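Local coordinates for protein protease (Helicobacter pylori, PDB 5EUF) that probably cleaves the cytoplasmic domain of human junctional adhesion molecule A as a zinc peptidase of family M16, weakening the gastric epithelial barrier, at residues B[55-60]-B[131-136]; B[281-286]-B[344-349]; B[373-378]-B[382-387]. One frame throughout, in Å; residues are numbered along the deposited sequence.

The three contacts come one after another along the chain. Interaction 1 joins helix 51-58 to helix 120-139 at the zinc site, in the insulinase-like M16 unit. Interaction 2 lies in the M16 inactive domain. Its centre is about 39 Å from that of interaction 1, on the other side of the chain's centre. Interaction 3 is centred about 29 Å from the centre of interaction 1 and about 27 Å from that of interaction 2. Helix 344-361 of interaction 2 is followed by helix 365-376 of interaction 3. No two contacts touch. Interactions 2 and 3 thus join helices and turns away from the active site, although another zinc ion lies about 6 Å from the Y375 side chain.

Interaction 1: residues B[55-60]-B[131-136]. With ZN (zinc ion), chain G.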
loop_
_atom_site.group_PDB
_atom_site.type_symbol
_atom_site.label_atom_id
_atom_site.label_comp_id
_atom_site.label_asym_id
_atom_site.label_seq_id
_atom_site.Cartn_x
_atom_site.Cartn_y
_atom_site.Cartn_z
ATOM N N LEU B 55 -0.715 0.321 20.753
ATOM C CA LEU B 55 -0.599 -0.593 21.886
ATOM C C LEU B 55 0.494 -0.180 22.870
ATOM O O LEU B 55 0.415 -0.489 24.057
ATOM C CB LEU B 55 -0.331 -2.014 21.396
ATOM C CG LEU B 55 -1.540 -2.770 20.856
ATOM C CD1 LEU B 55 -1.142 -4.177 20.442
ATOM C CD2 LEU B 55 -2.640 -2.805 21.901
ATOM N N GLU B 56 1.517 0.506 22.370
ATOM C CA GLU B 56 2.568 1.032 23.232
ATOM C C GLU B 56 1.976 2.012 24.241
ATOM O O GLU B 56 2.309 1.975 25.426
ATOM C CB GLU B 56 3.664 1.713 22.405
ATOM C CG GLU B 56 4.695 2.461 23.238
ATOM C CD GLU B 56 5.670 3.258 22.393
ATOM O OE1 GLU B 56 5.810 2.948 21.191
ATOM O OE2 GLU B 56 6.291 4.200 22.931
ATOM N N HIS B 57 1.086 2.879 23.763
ATOM C CA HIS B 57 0.424 3.854 24.625
ATOM C C HIS B 57 -0.540 3.175 25.595
ATOM O O HIS B 57 -0.608 3.534 26.770
ATOM C CB HIS B 57 -0.329 4.894 23.789
ATOM C CG HIS B 57 0.559 5.894 23.114
ATOM N ND1 HIS B 57 1.658 5.530 22.364
ATOM C CD2 HIS B 57 0.503 7.247 23.067
ATOM C CE1 HIS B 57 2.243 6.616 21.889
ATOM N NE2 HIS B 57 1.561 7.670 22.300
ATOM N N LEU B 58 -1.277 2.188 25.095
ATOM C CA LEU B 58 -2.308 1.524 25.886
ATOM C C LEU B 58 -1.731 0.544 26.902
ATOM O O LEU B 58 -2.409 0.156 27.856
ATOM C CB LEU B 58 -3.294 0.796 24.967
ATOM C CG LEU B 58 -4.134 1.690 24.053
ATOM C CD1 LEU B 58 -5.125 0.864 23.251
ATOM C CD2 LEU B 58 -4.853 2.754 24.865
ATOM N N ASN B 59 -0.477 0.151 26.703
ATOM C CA ASN B 59 0.169 -0.819 27.583
ATOM C C ASN B 59 0.373 -0.277 28.999
ATOM O O ASN B 59 0.587 -1.036 29.943
ATOM C CB ASN B 59 1.511 -1.257 26.988
ATOM C CG ASN B 59 1.938 -2.633 27.465
ATOM O OD1 ASN B 59 1.366 -3.646 27.059
ATOM N ND2 ASN B 59 2.954 -2.677 28.321
ATOM N N PHE B 60 0.294 1.042 29.143
ATOM C CA PHE B 60 0.468 1.677 30.444
ATOM C C PHE B 60 -0.865 2.155 31.010
ATOM O O PHE B 60 -0.911 3.038 31.867
ATOM C CB PHE B 60 1.455 2.839 30.335
ATOM C CG PHE B 60 2.814 2.421 29.860
ATOM C CD1 PHE B 60 3.734 1.881 30.744
ATOM C CD2 PHE B 60 3.166 2.550 28.528
ATOM C CE1 PHE B 60 4.984 1.484 30.310
ATOM C CE2 PHE B 60 4.416 2.156 28.088
ATOM C CZ PHE B 60 5.327 1.622 28.981
ATOM N N ALA B 131 -3.436 10.645 17.461
ATOM C CA ALA B 131 -3.842 11.422 16.298
ATOM C C ALA B 131 -3.063 12.732 16.266
ATOM O O ALA B 131 -2.668 13.201 15.197
ATOM C CB ALA B 131 -5.338 11.686 16.318
ATOM N N GLU B 132 -2.843 13.316 17.442
ATOM C CA GLU B 132 -2.019 14.516 17.559
ATOM C C GLU B 132 -0.574 14.188 17.208
ATOM O O GLU B 132 0.094 14.948 16.506
ATOM C CB GLU B 132 -2.090 15.107 18.970
ATOM C CG GLU B 132 -3.487 15.470 19.442
ATOM C CD GLU B 132 -4.179 16.455 18.525
ATOM O OE1 GLU B 132 -3.663 17.580 18.358
ATOM O OE2 GLU B 132 -5.240 16.098 17.971
ATOM N N GLU B 133 -0.103 13.045 17.703
ATOM C CA GLU B 133 1.266 12.595 17.465
ATOM C C GLU B 133 1.522 12.412 15.973
ATOM O O GLU B 133 2.646 12.579 15.499
ATOM C CB GLU B 133 1.541 11.290 18.221
ATOM C CG GLU B 133 2.990 10.812 18.160
ATOM C CD GLU B 133 3.230 9.548 18.975
ATOM O OE1 GLU B 133 2.401 9.236 19.858
ATOM O OE2 GLU B 133 4.249 8.866 18.730
ATOM N N ARG B 134 0.468 12.074 15.237
ATOM C CA ARG B 134 0.564 11.918 13.792
ATOM C C ARG B 134 0.644 13.270 13.091
ATOM O O ARG B 134 1.514 13.483 12.247
ATOM C CB ARG B 134 -0.625 11.115 13.259
ATOM C CG ARG B 134 -0.837 11.228 11.754
ATOM C CD ARG B 134 0.136 10.383 10.947
ATOM N NE ARG B 134 0.175 10.821 9.553
ATOM C CZ ARG B 134 0.697 10.119 8.552
ATOM N NH1 ARG B 134 1.222 8.922 8.779
ATOM N NH2 ARG B 134 0.686 10.610 7.319
ATOM N N ARG B 135 -0.254 14.187 13.441
ATOM C CA ARG B 135 -0.299 15.470 12.749
ATOM C C ARG B 135 0.947 16.302 13.029
ATOM O O ARG B 135 1.487 16.947 12.131
ATOM C CB ARG B 135 -1.546 16.269 13.133
ATOM C CG ARG B 135 -1.851 17.375 12.131
ATOM C CD ARG B 135 -2.811 18.420 12.668
ATOM N NE ARG B 135 -2.931 19.543 11.740
ATOM C CZ ARG B 135 -3.512 20.703 12.030
ATOM N NH1 ARG B 135 -4.032 20.908 13.234
ATOM N NH2 ARG B 135 -3.569 21.663 11.115
ATOM N N TRP B 136 1.408 16.277 14.274
ATOM C CA TRP B 136 2.543 17.096 14.678
ATOM C C TRP B 136 3.875 16.578 14.142
ATOM O O TRP B 136 4.661 17.344 13.584
ATOM C CB TRP B 136 2.605 17.200 16.204
ATOM C CG TRP B 136 1.657 18.216 16.779
ATOM C CD1 TRP B 136 0.589 18.792 16.151
ATOM C CD2 TRP B 136 1.704 18.788 18.094
ATOM N NE1 TRP B 136 -0.036 19.678 16.995
ATOM C CE2 TRP B 136 0.629 19.695 18.193
ATOM C CE3 TRP B 136 2.547 18.618 19.198
ATOM C CZ2 TRP B 136 0.377 20.430 19.352
ATOM C CZ3 TRP B 136 2.294 19.348 20.347
ATOM C CH2 TRP B 136 1.219 20.243 20.414
HETATM ZN ZN ZN G . 4.800 7.396 20.176
#
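H57 and E133 face each other beside the zinc ion and form the whole contact between 55-60 and 131-136. The contact buries 29 Å² of H57 and 33 Å² of E133. E133 binds the metal. Its OE2 lies 2.1 Å from the zinc ion. E133 CG is anti to the backbone N (chi1 -174°) and the rest of the chain is extended, which carries the carboxylate well out from its helix. The other oxygen, E133 OE1, turns to the imidazole and stands 3.0 Å from H57 NE2. OE1 meets the ring obliquely, and the ring and carboxylate planes are 29° apart. The zinc ion lies in the plane of the H57 ring, at its edge. As modelled, H57 CE1 faces the zinc ion at 3.2 Å and H57 is not among the ligands; the detail is uncertain at this resolution. H53 NE2 and E133 OE2 are the protein ligands seen here.

H53, E56 and H57 form the HxxEH motif of M16 peptidases, the inverted form of the common HExxH zinc motif, and E133 is the distant glutamate that completes the site. By close similarity H57 is probably also a zinc ligand, and E56 probably the proton acceptor.

Around the site, E56 OE1 is hydrogen-bonded to T86 OG1 at the end of strand 81-86. L55 and L58 of helix 51-58 pack on helix 176-186, at I179. On the other partner, helix 120-139, R134 packs on M168 and I171 of helix 168-172.

Interaction 2: residues B[281-286]-B[344-349]; sequences SSWLQS and QAELDK
The indole of W283 offers its N-H edge to the carboxylate of E346, and this pair makes the contact. The two side chains cross at about a right angle. Their flat ends are only moderately tilted, with 21° between the ring and carboxylate planes. E346 OE2 sits at the rim of the indole, near its plane. It accepts a hydrogen bond from W283 NE1, with an N-H...acceptor angle of 155°. The modelled NE1 to OE2 distance of 2.5 Å is very short, and the length is doubtful at this resolution. The second oxygen lies alongside the six-membered ring, E346 OE1 being 3.7 Å from W283 CZ2. OE1 also has a hydrogen-bonded partner just beyond the segments. Both carboxylate oxygens thus have partners, which probably limits its rotation.

E346 points from its helix toward 281-286. The chain is extended beyond CG (chi2 180°), which carries the carboxylate across to the indole edge. W283 starts off to one side, with CG anti to its carbonyl carbon, and only the ring end comes close to the glutamate.

The contact belongs to the second M16 unit, the inactive domain. It ties the turn entering helix 284-289 to the first turn of helix 344-361. The entering turn is capped: S282 OG accepts from Q285 N at 3.2 Å. S282 O takes two bonds, from S286 N and from S286 OG, which reach it from opposite faces of its carbonyl plane.

The indole has further partners. K336 makes a cation-pi contact with it, and L275 and L276 of helix 266-276 and L337 of helix 323-338 pack on it. E346 also touches L275, so helix 266-276 contacts both members of the pair.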
loop_
_atom_site.group_PDB
_atom_site.type_symbol
_atom_site.label_atom_id
_atom_site.label_comp_id
_atom_site.label_asym_id
_atom_site.label_seq_id
_atom_site.Cartn_x
_atom_site.Cartn_y
_atom_site.Cartn_z
ATOM N N SER B 281 33.255 13.073 11.509
ATOM C CA SER B 281 34.347 12.831 10.573
ATOM C C SER B 281 33.851 12.137 9.308
ATOM O O SER B 281 34.644 11.725 8.461
ATOM C CB SER B 281 35.441 11.994 11.239
ATOM O OG SER B 281 36.502 11.725 10.339
ATOM N N SER B 282 32.535 12.011 9.183
ATOM C CA SER B 282 31.938 11.333 8.040
ATOM C C SER B 282 32.143 12.127 6.756
ATOM O O SER B 282 32.553 13.288 6.791
ATOM C CB SER B 282 30.443 11.095 8.275
ATOM O OG SER B 282 29.712 12.308 8.229
ATOM N N TRP B 283 31.858 11.496 5.623
ATOM C CA TRP B 283 31.989 12.156 4.331
ATOM C C TRP B 283 30.909 13.214 4.145
ATOM O O TRP B 283 31.179 14.301 3.640
ATOM C CB TRP B 283 31.933 11.135 3.191
ATOM C CG TRP B 283 33.192 10.329 3.035
ATOM C CD1 TRP B 283 34.242 10.272 3.904
ATOM C CD2 TRP B 283 33.532 9.473 1.937
ATOM N NE1 TRP B 283 35.214 9.430 3.417
ATOM C CE2 TRP B 283 34.803 8.928 2.212
ATOM C CE3 TRP B 283 32.886 9.113 0.749
ATOM C CZ2 TRP B 283 35.439 8.042 1.344
ATOM C CZ3 TRP B 283 33.519 8.233 -0.111
ATOM C CH2 TRP B 283 34.783 7.708 0.191
ATOM N N LEU B 284 29.685 12.897 4.561
ATOM C CA LEU B 284 28.573 13.832 4.425
ATOM C C LEU B 284 28.770 15.080 5.281
ATOM O O LEU B 284 28.330 16.169 4.914
ATOM C CB LEU B 284 27.251 13.156 4.790
ATOM C CG LEU B 284 26.755 12.087 3.816
ATOM C CD1 LEU B 284 25.351 11.629 4.183
ATOM C CD2 LEU B 284 26.800 12.609 2.392
ATOM N N GLN B 285 29.433 14.921 6.421
ATOM C CA GLN B 285 29.670 16.044 7.317
ATOM C C GLN B 285 30.736 16.991 6.775
ATOM O O GLN B 285 30.483 18.179 6.586
ATOM C CB GLN B 285 30.077 15.548 8.706
ATOM C CG GLN B 285 28.991 15.696 9.765
ATOM C CD GLN B 285 28.707 17.147 10.117
ATOM O OE1 GLN B 285 29.534 18.032 9.882
ATOM N NE2 GLN B 285 27.531 17.399 10.682
ATOM N N SER B 286 31.926 16.460 6.522
ATOM C CA SER B 286 33.070 17.298 6.180
ATOM C C SER B 286 33.150 17.637 4.693
ATOM O O SER B 286 34.185 18.106 4.216
ATOM C CB SER B 286 34.367 16.620 6.631
ATOM O OG SER B 286 34.427 15.277 6.187
ATOM N N GLN B 344 43.446 3.738 3.645
ATOM C CA GLN B 344 43.700 2.793 4.723
ATOM C C GLN B 344 43.517 3.479 6.071
ATOM O O GLN B 344 43.065 2.862 7.037
ATOM C CB GLN B 344 45.103 2.199 4.602
ATOM C CG GLN B 344 45.199 1.070 3.592
ATOM C CD GLN B 344 44.363 -0.135 3.985
ATOM O OE1 GLN B 344 44.297 -0.502 5.159
ATOM N NE2 GLN B 344 43.712 -0.750 3.005
ATOM N N ALA B 345 43.857 4.764 6.121
ATOM C CA ALA B 345 43.663 5.570 7.320
ATOM C C ALA B 345 42.182 5.693 7.679
ATOM O O ALA B 345 41.814 5.606 8.848
ATOM C CB ALA B 345 44.281 6.950 7.133
ATOM N N GLU B 346 41.339 5.899 6.670
ATOM C CA GLU B 346 39.900 6.017 6.889
ATOM C C GLU B 346 39.326 4.732 7.470
ATOM O O GLU B 346 38.596 4.760 8.462
ATOM C CB GLU B 346 39.178 6.369 5.587
ATOM C CG GLU B 346 39.193 7.850 5.245
ATOM C CD GLU B 346 38.472 8.159 3.949
ATOM O OE1 GLU B 346 38.781 7.519 2.920
ATOM O OE2 GLU B 346 37.592 9.044 3.962
ATOM N N LEU B 347 39.661 3.610 6.842
ATOM C CA LEU B 347 39.204 2.302 7.294
ATOM C C LEU B 347 39.651 2.020 8.726
ATOM O O LEU B 347 38.935 1.388 9.500
ATOM C CB LEU B 347 39.721 1.205 6.360
ATOM C CG LEU B 347 39.383 -0.236 6.751
ATOM C CD1 LEU B 347 37.898 -0.516 6.571
ATOM C CD2 LEU B 347 40.226 -1.230 5.964
ATOM N N ASP B 348 40.838 2.502 9.076
ATOM C CA ASP B 348 41.397 2.258 10.397
ATOM C C ASP B 348 40.663 3.059 11.467
ATOM O O ASP B 348 40.461 2.577 12.583
ATOM C CB ASP B 348 42.888 2.598 10.417
ATOM C CG ASP B 348 43.614 1.964 11.582
ATOM O OD1 ASP B 348 43.337 0.784 11.884
ATOM O OD2 ASP B 348 44.462 2.644 12.198
ATOM N N LYS B 349 40.266 4.281 11.123
ATOM C CA LYS B 349 39.563 5.140 12.069
ATOM C C LYS B 349 38.194 4.562 12.396
ATOM O O LYS B 349 37.708 4.685 13.520
ATOM C CB LYS B 349 39.419 6.562 11.522
ATOM C CG LYS B 349 39.066 7.585 12.591
ATOM C CD LYS B 349 40.083 7.540 13.727
ATOM C CE LYS B 349 39.687 8.443 14.886
ATOM N NZ LYS B 349 40.670 8.362 16.007
#

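Interaction 3: residues B[373-378]-B[382-387]; sequences ADYLVQ and QGLTDY
Y375 packs its ring against the backbone and side chains of 382-387, and it is met in turn by G383, L384 and Y387. Q382 opens the segment. Its carbonyl oxygen accepts from D386 N and from T385 OG1, both on the same face of its plane. Q382 NE2 donates to D386 OD2 at 2.7 Å, which links the first turn of the short helix to the residue just after it. G383 comes next. With no side chain there, backbone meets ring directly, G383 C lying 4.3 Å from Y375 CE2.

L384 is the main partner. Its CB stands over one face of the tyrosine, offset toward the rim, in a CH-pi contact 4.0 Å from the Y375 ring centroid and 22° off the normal. L384 CG is anti to the backbone N (chi1 175°), and CD1 reaches along the ring to 4.1 Å from Y375 CE1. Y387 closes the segment and crosses Y375 at about a right angle. Y375 OH comes to the Y387 ring obliquely, 3.9 Å from Y387 CD2. The polar end of Y387 is engaged elsewhere, its OH being hydrogen-bonded to D270 OD2.

The contact closes a short connection between two consecutive helices: helix 365-376 ends and the chain turns back within a few residues into helix 381-385. F261 meets the Y375 ring edge-to-face. Beside the first segment, A373 and V377 rest on L36 of strand 30-37, in the six-stranded mixed sheet. Beside the second, the Y387-D270 bond leads to helix 266-276.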
loop_
_atom_site.group_PDB
_atom_site.type_symbol
_atom_site.label_atom_id
_atom_site.label_comp_id
_atom_site.label_asym_id
_atom_site.label_seq_id
_atom_site.Cartn_x
_atom_site.Cartn_y
_atom_site.Cartn_z
ATOM N N ALA B 373 18.579 -7.216 22.418
ATOM C CA ALA B 373 17.168 -7.101 22.071
ATOM C C ALA B 373 16.937 -7.238 20.570
ATOM O O ALA B 373 15.997 -7.902 20.134
ATOM C CB ALA B 373 16.608 -5.780 22.568
ATOM N N ASP B 374 17.805 -6.617 19.783
ATOM C CA ASP B 374 17.646 -6.624 18.337
ATOM C C ASP B 374 17.939 -8.000 17.747
ATOM O O ASP B 374 17.301 -8.414 16.779
ATOM C CB ASP B 374 18.547 -5.565 17.700
ATOM C CG ASP B 374 18.068 -4.150 17.979
ATOM O OD1 ASP B 374 16.840 -3.920 17.931
ATOM O OD2 ASP B 374 18.915 -3.272 18.252
ATOM N N TYR B 375 18.888 -8.715 18.343
ATOM C CA TYR B 375 19.328 -9.998 17.800
ATOM C C TYR B 375 18.556 -11.185 18.373
ATOM O O TYR B 375 18.498 -12.248 17.756
ATOM C CB TYR B 375 20.830 -10.180 18.038
ATOM C CG TYR B 375 21.680 -9.331 17.120
ATOM C CD1 TYR B 375 21.869 -7.977 17.369
ATOM C CD2 TYR B 375 22.282 -9.878 15.995
ATOM C CE1 TYR B 375 22.636 -7.196 16.528
ATOM C CE2 TYR B 375 23.053 -9.107 15.151
ATOM C CZ TYR B 375 23.226 -7.766 15.421
ATOM O OH TYR B 375 23.991 -6.990 14.580
ATOM N N LEU B 376 17.966 -11.003 19.551
ATOM C CA LEU B 376 17.158 -12.051 20.167
ATOM C C LEU B 376 15.852 -12.261 19.412
ATOM O O LEU B 376 15.462 -13.394 19.137
ATOM C CB LEU B 376 16.862 -11.715 21.628
ATOM C CG LEU B 376 17.959 -12.047 22.633
ATOM C CD1 LEU B 376 17.674 -11.367 23.960
ATOM C CD2 LEU B 376 18.059 -13.549 22.807
ATOM N N VAL B 377 15.183 -11.160 19.078
ATOM C CA VAL B 377 13.903 -11.218 18.378
ATOM C C VAL B 377 14.058 -11.828 16.989
ATOM O O VAL B 377 13.078 -12.257 16.380
ATOM C CB VAL B 377 13.263 -9.820 18.246
ATOM C CG1 VAL B 377 13.018 -9.221 19.618
ATOM C CG2 VAL B 377 14.145 -8.906 17.413
ATOM N N GLN B 378 15.293 -11.862 16.497
ATOM C CA GLN B 378 15.590 -12.450 15.198
ATOM C C GLN B 378 16.199 -13.839 15.356
ATOM O O GLN B 378 16.434 -14.538 14.367
ATOM C CB GLN B 378 16.540 -11.550 14.405
ATOM C CG GLN B 378 16.077 -10.109 14.280
ATOM C CD GLN B 378 14.761 -9.978 13.542
ATOM O OE1 GLN B 378 14.367 -10.870 12.788
ATOM N NE2 GLN B 378 14.070 -8.864 13.756
ATOM N N GLN B 382 24.257 -15.715 17.482
ATOM C CA GLN B 382 25.513 -16.130 16.873
ATOM C C GLN B 382 26.071 -15.005 16.017
ATOM O O GLN B 382 27.277 -14.765 15.997
ATOM C CB GLN B 382 25.321 -17.389 16.027
ATOM C CG GLN B 382 26.603 -17.901 15.391
ATOM C CD GLN B 382 27.640 -18.313 16.421
ATOM O OE1 GLN B 382 27.299 -18.749 17.522
ATOM N NE2 GLN B 382 28.914 -18.173 16.068
ATOM N N GLY B 383 25.178 -14.316 15.313
ATOM C CA GLY B 383 25.562 -13.177 14.505
ATOM C C GLY B 383 26.120 -12.076 15.379
ATOM O O GLY B 383 27.113 -11.441 15.029
ATOM N N LEU B 384 25.485 -11.863 16.529
ATOM C CA LEU B 384 25.893 -10.813 17.457
ATOM C C LEU B 384 27.291 -11.061 18.013
ATOM O O LEU B 384 28.115 -10.145 18.073
ATOM C CB LEU B 384 24.888 -10.695 18.605
ATOM C CG LEU B 384 25.222 -9.712 19.731
ATOM C CD1 LEU B 384 25.519 -8.324 19.180
ATOM C CD2 LEU B 384 24.086 -9.653 20.748
ATOM N N THR B 385 27.555 -12.299 18.418
ATOM C CA THR B 385 28.853 -12.646 18.984
ATOM C C THR B 385 29.954 -12.539 17.933
ATOM O O THR B 385 31.072 -12.126 18.234
ATOM C CB THR B 385 28.854 -14.070 19.579
ATOM O OG1 THR B 385 28.564 -15.024 18.551
ATOM C CG2 THR B 385 27.812 -14.193 20.682
ATOM N N ASP B 386 29.627 -12.900 16.695
ATOM C CA ASP B 386 30.606 -12.901 15.612
ATOM C C ASP B 386 30.793 -11.526 14.980
ATOM O O ASP B 386 31.580 -11.375 14.048
ATOM C CB ASP B 386 30.205 -13.901 14.523
ATOM C CG ASP B 386 30.302 -15.340 14.985
ATOM O OD1 ASP B 386 31.053 -15.613 15.946
ATOM O OD2 ASP B 386 29.630 -16.203 14.378
ATOM N N TYR B 387 30.072 -10.529 15.486
ATOM C CA TYR B 387 30.050 -9.205 14.865
ATOM C C TYR B 387 31.416 -8.519 14.892
ATOM O O TYR B 387 31.956 -8.160 13.844
ATOM C CB TYR B 387 29.009 -8.319 15.553
ATOM C CG TYR B 387 28.768 -6.988 14.873
ATOM C CD1 TYR B 387 29.473 -5.853 15.252
ATOM C CD2 TYR B 387 27.828 -6.865 13.857
ATOM C CE1 TYR B 387 29.253 -4.634 14.636
ATOM C CE2 TYR B 387 27.599 -5.649 13.234
ATOM C CZ TYR B 387 28.315 -4.537 13.629
ATOM O OH TYR B 387 28.092 -3.323 13.013
#